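Local coordinates for B-agarase (Saccharophagus degradans, PDB 4BQ2), which hydrolyses agarose from chain ends as a family 50 exo-beta-agarase, at residues A[645-655]-A[692-700]; A[63-74]-A[163-171]. All coordinates share one frame; numbering follows the deposited sequence.

Interaction 1. Residues A[645-655]-A[692-700]; sequences DKPSIIGEFHI and YFVGAHWFQ
Trp698 presents the edge of its six-membered ring to the face of Phe653 in a T-shaped stack, planes at 86°, with Trp698 CE3 3.7 Å from Phe653 CE2. The strands 648-652 and 693-699 that carry these rings run parallel, neighbours in what fits the (beta/alpha)8 barrel expected of this family; strand 693-699 also pairs with 280-287. One face of the indole carries His654, whose CA makes a CH-pi contact over the six-membered ring. Ser648 CB likewise sits over one face of Phe693, a small residue that leaves room for the ring, while Ile650 CD1 approaches Phe693 CE1 obliquely at 3.6 Å. At the far end Asp645 OD1 touches the edge of Tyr692 in its plane; the carboxylate is held by a salt bridge to Lys266 and a hydrogen bond to Trp271.

Val694 N to Ser648 O (2.8 Å) and Ile650 N to Gly695 O (3.1 Å) enclose a beta bulge, where Gly695, without a CB, readily takes phi 168°.

Near the C-terminal ends, the end of Glu652 lies beside the Phe699 ring, carboxylate and ring planes 37° apart, with CG also touching; Arg603 and Tyr629 hold the carboxylate. His697 suits a spot needing two polar ends: NE2 pairs with Ser414, and a water 2.7 Å from His697 ND1 donates to Gly651 O at 3.0 Å.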
# COMPACT_ATOMS: atom_id res chain seq x y z
N ASP A 645 15.88 1.95 -19.84
CA ASP A 645 17.12 1.25 -19.53
C ASP A 645 17.71 1.75 -18.20
O ASP A 645 18.91 2.04 -18.13
CB ASP A 645 18.16 1.42 -20.66
CG ASP A 645 19.29 0.39 -20.57
OD1 ASP A 645 19.10 -0.66 -19.89
OD2 ASP A 645 20.37 0.63 -21.19
N LYS A 646 16.87 1.84 -17.16
CA LYS A 646 17.33 2.27 -15.83
C LYS A 646 17.18 1.13 -14.85
O LYS A 646 16.15 0.43 -14.84
CB LYS A 646 16.51 3.45 -15.23
CG LYS A 646 16.67 4.82 -15.86
CD LYS A 646 18.02 5.50 -15.55
CE LYS A 646 18.15 5.92 -14.08
NZ LYS A 646 19.34 6.80 -13.89
N PRO A 647 18.16 0.99 -13.96
CA PRO A 647 17.98 0.07 -12.85
C PRO A 647 16.78 0.56 -12.04
O PRO A 647 16.54 1.77 -11.91
CB PRO A 647 19.28 0.19 -12.08
CG PRO A 647 19.84 1.53 -12.44
CD PRO A 647 19.43 1.75 -13.86
N SER A 648 16.02 -0.40 -11.52
CA SER A 648 14.72 -0.10 -10.92
C SER A 648 14.58 -0.88 -9.61
O SER A 648 15.28 -1.86 -9.39
CB SER A 648 13.61 -0.49 -11.90
OG SER A 648 13.78 0.22 -13.15
N ILE A 649 13.69 -0.45 -8.74
CA ILE A 649 13.48 -1.24 -7.54
C ILE A 649 12.00 -1.19 -7.21
O ILE A 649 11.36 -0.16 -7.42
CB ILE A 649 14.39 -0.75 -6.36
CG1 ILE A 649 14.33 -1.71 -5.15
CG2 ILE A 649 14.11 0.71 -5.95
CD1 ILE A 649 15.31 -1.32 -4.03
N ILE A 650 11.47 -2.33 -6.74
CA ILE A 650 10.12 -2.37 -6.13
C ILE A 650 10.21 -1.97 -4.64
O ILE A 650 10.88 -2.64 -3.86
CB ILE A 650 9.51 -3.79 -6.22
CG1 ILE A 650 9.27 -4.18 -7.70
CG2 ILE A 650 8.21 -3.90 -5.37
CD1 ILE A 650 8.23 -3.34 -8.45
N GLY A 651 9.57 -0.87 -4.27
CA GLY A 651 9.69 -0.36 -2.88
C GLY A 651 8.74 -1.07 -1.94
O GLY A 651 8.98 -1.12 -0.71
N GLU A 652 7.66 -1.61 -2.52
CA GLU A 652 6.54 -2.27 -1.78
C GLU A 652 5.82 -3.29 -2.64
O GLU A 652 5.52 -3.02 -3.81
CB GLU A 652 5.51 -1.22 -1.34
CG GLU A 652 6.10 -0.15 -0.45
CD GLU A 652 5.13 0.92 -0.03
OE1 GLU A 652 3.88 0.78 -0.22
OE2 GLU A 652 5.63 1.91 0.49
N PHE A 653 5.54 -4.44 -2.03
CA PHE A 653 4.50 -5.38 -2.47
C PHE A 653 4.10 -6.15 -1.22
O PHE A 653 4.79 -6.09 -0.19
CB PHE A 653 4.97 -6.35 -3.57
CG PHE A 653 5.95 -7.42 -3.10
CD1 PHE A 653 7.28 -7.10 -2.81
CD2 PHE A 653 5.55 -8.77 -3.02
CE1 PHE A 653 8.18 -8.10 -2.40
CE2 PHE A 653 6.44 -9.77 -2.62
CZ PHE A 653 7.76 -9.43 -2.30
N HIS A 654 2.99 -6.87 -1.32
CA HIS A 654 2.58 -7.78 -0.25
C HIS A 654 1.47 -8.73 -0.68
O HIS A 654 0.85 -8.49 -1.71
CB HIS A 654 2.27 -7.09 1.10
CG HIS A 654 1.10 -6.12 1.11
ND1 HIS A 654 -0.13 -6.36 0.51
CD2 HIS A 654 0.98 -4.94 1.74
CE1 HIS A 654 -0.94 -5.35 0.74
NE2 HIS A 654 -0.29 -4.46 1.48
N ILE A 655 1.25 -9.79 0.09
CA ILE A 655 0.07 -10.67 -0.07
C ILE A 655 -0.38 -11.04 1.34
O ILE A 655 0.45 -11.36 2.19
CB ILE A 655 0.43 -11.97 -0.83
CG1 ILE A 655 0.98 -11.65 -2.22
CG2 ILE A 655 -0.79 -12.89 -0.97
CD1 ILE A 655 2.50 -11.80 -2.34
N TYR A 692 15.56 -5.30 -15.58
CA TYR A 692 15.63 -3.93 -15.09
C TYR A 692 15.61 -3.78 -13.56
O TYR A 692 16.00 -2.74 -13.05
CB TYR A 692 14.56 -3.06 -15.77
CG TYR A 692 14.80 -3.13 -17.26
CD1 TYR A 692 15.89 -2.46 -17.82
CD2 TYR A 692 14.03 -3.98 -18.09
CE1 TYR A 692 16.18 -2.57 -19.18
CE2 TYR A 692 14.32 -4.09 -19.47
CZ TYR A 692 15.40 -3.39 -19.99
OH TYR A 692 15.71 -3.47 -21.32
N PHE A 693 15.19 -4.83 -12.84
CA PHE A 693 15.06 -4.69 -11.38
C PHE A 693 16.27 -5.13 -10.63
O PHE A 693 16.80 -6.20 -10.90
CB PHE A 693 13.78 -5.39 -10.87
CG PHE A 693 12.56 -4.59 -11.14
CD1 PHE A 693 12.18 -3.57 -10.27
CD2 PHE A 693 11.83 -4.78 -12.31
CE1 PHE A 693 11.07 -2.77 -10.53
CE2 PHE A 693 10.71 -3.99 -12.57
CZ PHE A 693 10.33 -2.98 -11.68
N VAL A 694 16.73 -4.27 -9.73
CA VAL A 694 17.81 -4.63 -8.81
C VAL A 694 17.40 -5.05 -7.40
O VAL A 694 18.27 -5.29 -6.55
CB VAL A 694 18.89 -3.54 -8.74
CG1 VAL A 694 19.34 -3.17 -10.17
CG2 VAL A 694 18.38 -2.31 -7.96
N GLY A 695 16.10 -5.15 -7.16
CA GLY A 695 15.60 -5.62 -5.87
C GLY A 695 14.10 -5.38 -5.69
O GLY A 695 13.44 -4.77 -6.52
N ALA A 696 13.59 -5.84 -4.55
CA ALA A 696 12.16 -5.69 -4.21
C ALA A 696 12.01 -5.80 -2.70
O ALA A 696 12.52 -6.76 -2.10
CB ALA A 696 11.35 -6.80 -4.87
N HIS A 697 11.32 -4.85 -2.11
CA HIS A 697 11.04 -4.84 -0.67
C HIS A 697 9.54 -5.10 -0.44
O HIS A 697 8.66 -4.60 -1.15
CB HIS A 697 11.44 -3.50 -0.03
CG HIS A 697 12.92 -3.28 0.05
ND1 HIS A 697 13.52 -2.08 -0.30
CD2 HIS A 697 13.93 -4.10 0.45
CE1 HIS A 697 14.83 -2.18 -0.11
NE2 HIS A 697 15.10 -3.40 0.33
N TRP A 698 9.29 -5.94 0.56
CA TRP A 698 7.94 -6.29 1.02
C TRP A 698 7.46 -5.33 2.08
O TRP A 698 8.22 -4.96 3.02
CB TRP A 698 8.05 -7.71 1.61
CG TRP A 698 6.92 -8.16 2.49
CD1 TRP A 698 6.65 -7.76 3.78
CD2 TRP A 698 5.92 -9.08 2.14
NE1 TRP A 698 5.52 -8.41 4.26
CE2 TRP A 698 5.05 -9.22 3.26
CE3 TRP A 698 5.65 -9.82 0.97
CZ2 TRP A 698 3.95 -10.08 3.24
CZ3 TRP A 698 4.56 -10.65 0.95
CH2 TRP A 698 3.74 -10.80 2.09
N PHE A 699 6.20 -4.90 1.94
CA PHE A 699 5.57 -4.03 2.92
C PHE A 699 4.58 -4.89 3.71
O PHE A 699 3.56 -5.29 3.14
CB PHE A 699 4.82 -2.90 2.19
CG PHE A 699 4.30 -1.81 3.10
CD1 PHE A 699 3.12 -2.00 3.82
CD2 PHE A 699 4.97 -0.59 3.22
CE1 PHE A 699 2.62 -0.99 4.65
CE2 PHE A 699 4.50 0.43 4.07
CZ PHE A 699 3.32 0.22 4.80
N GLN A 700 4.83 -5.20 4.99
CA GLN A 700 5.87 -4.66 5.86
C GLN A 700 6.32 -5.74 6.86
O GLN A 700 5.90 -6.87 6.77
CB GLN A 700 5.30 -3.45 6.59
CG GLN A 700 4.00 -3.84 7.35
CD GLN A 700 3.34 -2.68 8.06
OE1 GLN A 700 3.74 -1.52 7.93
NE2 GLN A 700 2.31 -2.99 8.82
O HOH W 1 11.69 -0.04 -0.09

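Interaction 2. Residues A[63-74]-A[163-171]; sequences DWSEFTSASLYF and LSGIAKISL
Trp64 and Leu163 supply the hydrogen bond of this contact: Trp64 N donates to Leu163 O at 2.7 Å, the N-H bent to 146° at the hydrogen. Beside it, Asp63 CA approaches Ser164 O at 3.3 Å in a CA-H...O contact. This hydrogen bond and the weaker CA-H...O contact join two loops, each leading toward a strand of the carbohydrate-binding-like domain.

A second polar group shapes the first loop from within. Asp63 OD1 accepts from Ser65 N in an Asx turn and, through its syn lone pair, from Ser65 OG, each at 2.9 Å. Aspartate is short enough to reach back to both, and the type I turn from Trp64 to Phe67 follows directly. Ser65 CB then rests against CA and CB of Ser164.

The rest is apolar packing. Trp64 CE3 meets Ile166 CG1 at 3.7 Å, the side chains crossing at about a right angle, and the rim of the indole at CH2 touches Ile169 CD1 at 3.8 Å. With CG1 anti to the carbonyl carbon (chi1 -64°) and the chain extended, Ile169 thrusts CD1 tip to tip against Leu72 CD2, while its CG2 branch lies at the edge of Phe74. Leu171 CD1 slides past that same ring, 4.0 Å from Phe74 CD2.

The axes of strands 70-74 and 166-171 come within 11.6 Å and cross at -45°, consistent with opposing layers of a beta-sandwich. Strand 70-79 is flanked by 110-115 and 180-191, strand 166-174 by 51-56 and 84-92, whose Leu88 also packs on Phe74 and Ile169.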
# COMPACT_ATOMS: atom_id res chain seq x y z
N ASP A 63 -33.29 -1.86 -11.23
CA ASP A 63 -33.84 -1.10 -10.11
C ASP A 63 -34.00 -1.97 -8.87
O ASP A 63 -34.98 -2.73 -8.74
CB ASP A 63 -35.18 -0.43 -10.48
CG ASP A 63 -35.74 0.46 -9.36
OD1 ASP A 63 -35.20 0.46 -8.23
OD2 ASP A 63 -36.74 1.15 -9.60
N TRP A 64 -33.02 -1.87 -7.97
CA TRP A 64 -33.06 -2.58 -6.69
C TRP A 64 -33.27 -1.62 -5.52
O TRP A 64 -32.85 -1.92 -4.38
CB TRP A 64 -31.75 -3.39 -6.47
CG TRP A 64 -31.45 -4.45 -7.51
CD1 TRP A 64 -32.35 -5.17 -8.27
CD2 TRP A 64 -30.15 -4.93 -7.89
NE1 TRP A 64 -31.68 -6.06 -9.09
CE2 TRP A 64 -30.33 -5.94 -8.88
CE3 TRP A 64 -28.84 -4.64 -7.47
CZ2 TRP A 64 -29.27 -6.62 -9.46
CZ3 TRP A 64 -27.77 -5.32 -8.06
CH2 TRP A 64 -28.00 -6.30 -9.05
N SER A 65 -33.89 -0.48 -5.77
CA SER A 65 -34.08 0.52 -4.72
C SER A 65 -34.92 0.05 -3.52
O SER A 65 -34.86 0.64 -2.45
CB SER A 65 -34.64 1.84 -5.28
OG SER A 65 -35.97 1.66 -5.71
N GLU A 66 -35.70 -1.02 -3.69
CA GLU A 66 -36.50 -1.50 -2.56
C GLU A 66 -35.64 -2.28 -1.56
O GLU A 66 -36.04 -2.49 -0.42
CB GLU A 66 -37.68 -2.37 -3.03
CG GLU A 66 -37.33 -3.81 -3.37
CD GLU A 66 -37.09 -4.05 -4.84
OE1 GLU A 66 -36.55 -3.14 -5.55
OE2 GLU A 66 -37.43 -5.17 -5.30
N PHE A 67 -34.44 -2.69 -2.00
CA PHE A 67 -33.52 -3.43 -1.13
C PHE A 67 -32.77 -2.50 -0.19
O PHE A 67 -31.60 -2.17 -0.43
CB PHE A 67 -32.54 -4.27 -1.94
CG PHE A 67 -33.18 -5.45 -2.60
CD1 PHE A 67 -33.56 -6.55 -1.85
CD2 PHE A 67 -33.40 -5.46 -3.97
CE1 PHE A 67 -34.15 -7.64 -2.45
CE2 PHE A 67 -33.99 -6.56 -4.58
CZ PHE A 67 -34.36 -7.65 -3.82
N THR A 68 -33.45 -2.08 0.87
CA THR A 68 -32.89 -1.07 1.77
C THR A 68 -31.84 -1.59 2.75
O THR A 68 -31.15 -0.80 3.40
CB THR A 68 -33.99 -0.37 2.58
OG1 THR A 68 -34.62 -1.32 3.43
CG2 THR A 68 -35.02 0.28 1.65
N SER A 69 -31.70 -2.91 2.84
CA SER A 69 -30.61 -3.51 3.63
C SER A 69 -30.38 -4.90 3.05
O SER A 69 -30.96 -5.88 3.54
CB SER A 69 -30.97 -3.59 5.11
OG SER A 69 -29.91 -4.16 5.87
N ALA A 70 -29.57 -4.97 2.00
CA ALA A 70 -29.39 -6.22 1.27
C ALA A 70 -27.99 -6.35 0.73
O ALA A 70 -27.27 -5.37 0.68
CB ALA A 70 -30.40 -6.32 0.13
N SER A 71 -27.62 -7.58 0.34
CA SER A 71 -26.31 -7.87 -0.22
C SER A 71 -26.47 -8.69 -1.49
O SER A 71 -27.40 -9.45 -1.64
CB SER A 71 -25.43 -8.66 0.78
OG SER A 71 -25.18 -7.90 1.94
N LEU A 72 -25.50 -8.52 -2.38
CA LEU A 72 -25.33 -9.32 -3.56
C LEU A 72 -24.45 -10.53 -3.21
O LEU A 72 -23.34 -10.37 -2.66
CB LEU A 72 -24.57 -8.46 -4.58
CG LEU A 72 -24.39 -8.90 -6.01
CD1 LEU A 72 -25.77 -9.06 -6.66
CD2 LEU A 72 -23.55 -7.83 -6.73
N TYR A 73 -24.93 -11.71 -3.58
CA TYR A 73 -24.26 -12.98 -3.28
C TYR A 73 -23.80 -13.70 -4.52
O TYR A 73 -24.50 -13.67 -5.52
CB TYR A 73 -25.27 -13.89 -2.57
CG TYR A 73 -25.39 -13.62 -1.12
CD1 TYR A 73 -26.07 -12.50 -0.65
CD2 TYR A 73 -24.83 -14.48 -0.18
CE1 TYR A 73 -26.20 -12.24 0.69
CE2 TYR A 73 -24.95 -14.23 1.18
CZ TYR A 73 -25.64 -13.11 1.61
OH TYR A 73 -25.79 -12.84 2.95
N PHE A 74 -22.64 -14.37 -4.43
CA PHE A 74 -22.14 -15.25 -5.50
C PHE A 74 -21.59 -16.50 -4.84
O PHE A 74 -20.94 -16.40 -3.78
CB PHE A 74 -20.94 -14.62 -6.24
CG PHE A 74 -21.14 -13.23 -6.73
CD1 PHE A 74 -21.05 -12.14 -5.87
CD2 PHE A 74 -21.30 -12.99 -8.09
CE1 PHE A 74 -21.22 -10.84 -6.34
CE2 PHE A 74 -21.48 -11.69 -8.58
CZ PHE A 74 -21.42 -10.62 -7.71
N LEU A 163 -29.10 2.56 -5.94
CA LEU A 163 -29.71 1.24 -6.11
C LEU A 163 -30.87 1.24 -7.13
O LEU A 163 -31.23 0.19 -7.68
CB LEU A 163 -30.15 0.69 -4.75
CG LEU A 163 -28.96 0.41 -3.79
CD1 LEU A 163 -29.39 -0.43 -2.60
CD2 LEU A 163 -27.81 -0.29 -4.52
N SER A 164 -31.42 2.42 -7.40
CA SER A 164 -32.50 2.52 -8.40
C SER A 164 -31.96 2.28 -9.80
O SER A 164 -32.74 1.97 -10.71
CB SER A 164 -33.27 3.84 -8.28
OG SER A 164 -32.47 4.97 -8.62
N GLY A 165 -30.64 2.37 -9.99
CA GLY A 165 -30.03 2.01 -11.26
C GLY A 165 -28.65 1.36 -11.26
O GLY A 165 -27.65 2.02 -11.52
N ILE A 166 -28.58 0.05 -11.00
CA ILE A 166 -27.30 -0.68 -11.08
C ILE A 166 -27.01 -1.07 -12.53
O ILE A 166 -27.75 -1.85 -13.13
CB ILE A 166 -27.27 -1.91 -10.10
CG1 ILE A 166 -27.43 -1.45 -8.63
CG2 ILE A 166 -26.02 -2.78 -10.31
CD1 ILE A 166 -26.51 -0.33 -8.18
N ALA A 167 -25.91 -0.56 -13.07
CA ALA A 167 -25.64 -0.65 -14.51
C ALA A 167 -24.64 -1.72 -14.88
O ALA A 167 -24.64 -2.20 -16.01
CB ALA A 167 -25.19 0.70 -15.06
N LYS A 168 -23.76 -2.09 -13.96
CA LYS A 168 -22.73 -3.03 -14.32
C LYS A 168 -22.20 -3.74 -13.10
O LYS A 168 -22.04 -3.14 -12.04
CB LYS A 168 -21.61 -2.30 -15.04
CG LYS A 168 -20.47 -3.19 -15.49
CD LYS A 168 -19.29 -2.35 -15.92
CE LYS A 168 -19.09 -2.41 -17.40
NZ LYS A 168 -17.64 -2.14 -17.63
N ILE A 169 -21.95 -5.04 -13.26
CA ILE A 169 -21.34 -5.84 -12.21
C ILE A 169 -20.16 -6.57 -12.82
O ILE A 169 -20.31 -7.41 -13.72
CB ILE A 169 -22.33 -6.84 -11.58
CG1 ILE A 169 -23.46 -6.09 -10.89
CG2 ILE A 169 -21.60 -7.76 -10.59
CD1 ILE A 169 -24.59 -6.99 -10.45
N SER A 170 -18.98 -6.27 -12.31
CA SER A 170 -17.77 -6.79 -12.90
C SER A 170 -17.02 -7.68 -11.91
O SER A 170 -16.90 -7.30 -10.75
CB SER A 170 -16.89 -5.59 -13.29
OG SER A 170 -15.62 -6.05 -13.62
N LEU A 171 -16.58 -8.86 -12.35
CA LEU A 171 -15.63 -9.69 -11.62
C LEU A 171 -14.37 -9.83 -12.46
O LEU A 171 -14.41 -10.36 -13.55
CB LEU A 171 -16.21 -11.07 -11.29
CG LEU A 171 -17.22 -11.14 -10.13
CD1 LEU A 171 -17.88 -12.51 -10.08
CD2 LEU A 171 -16.60 -10.82 -8.78

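Interactions 1 and 2 belong to different parts of the enzyme: parallel strands of what is probably the barrel, and packing between strands and loops of the carbohydrate-binding-like domain. Their centres are 39 Å apart and their nearest atoms about 18 Å, so neither touches the other. They also follow in series along the chain, 63-171 being complete before 645 begins. In interaction 1, Glu652 OE1 hydrogen-bonds a glycerol, probably from the crystallisation liquor, which may mark a pocket. In interaction 2 the Phe74 side chain is about 12 Å from the calcium ion; strand 180-191, which pairs with 70-79, carries the calcium-site residue Asp185.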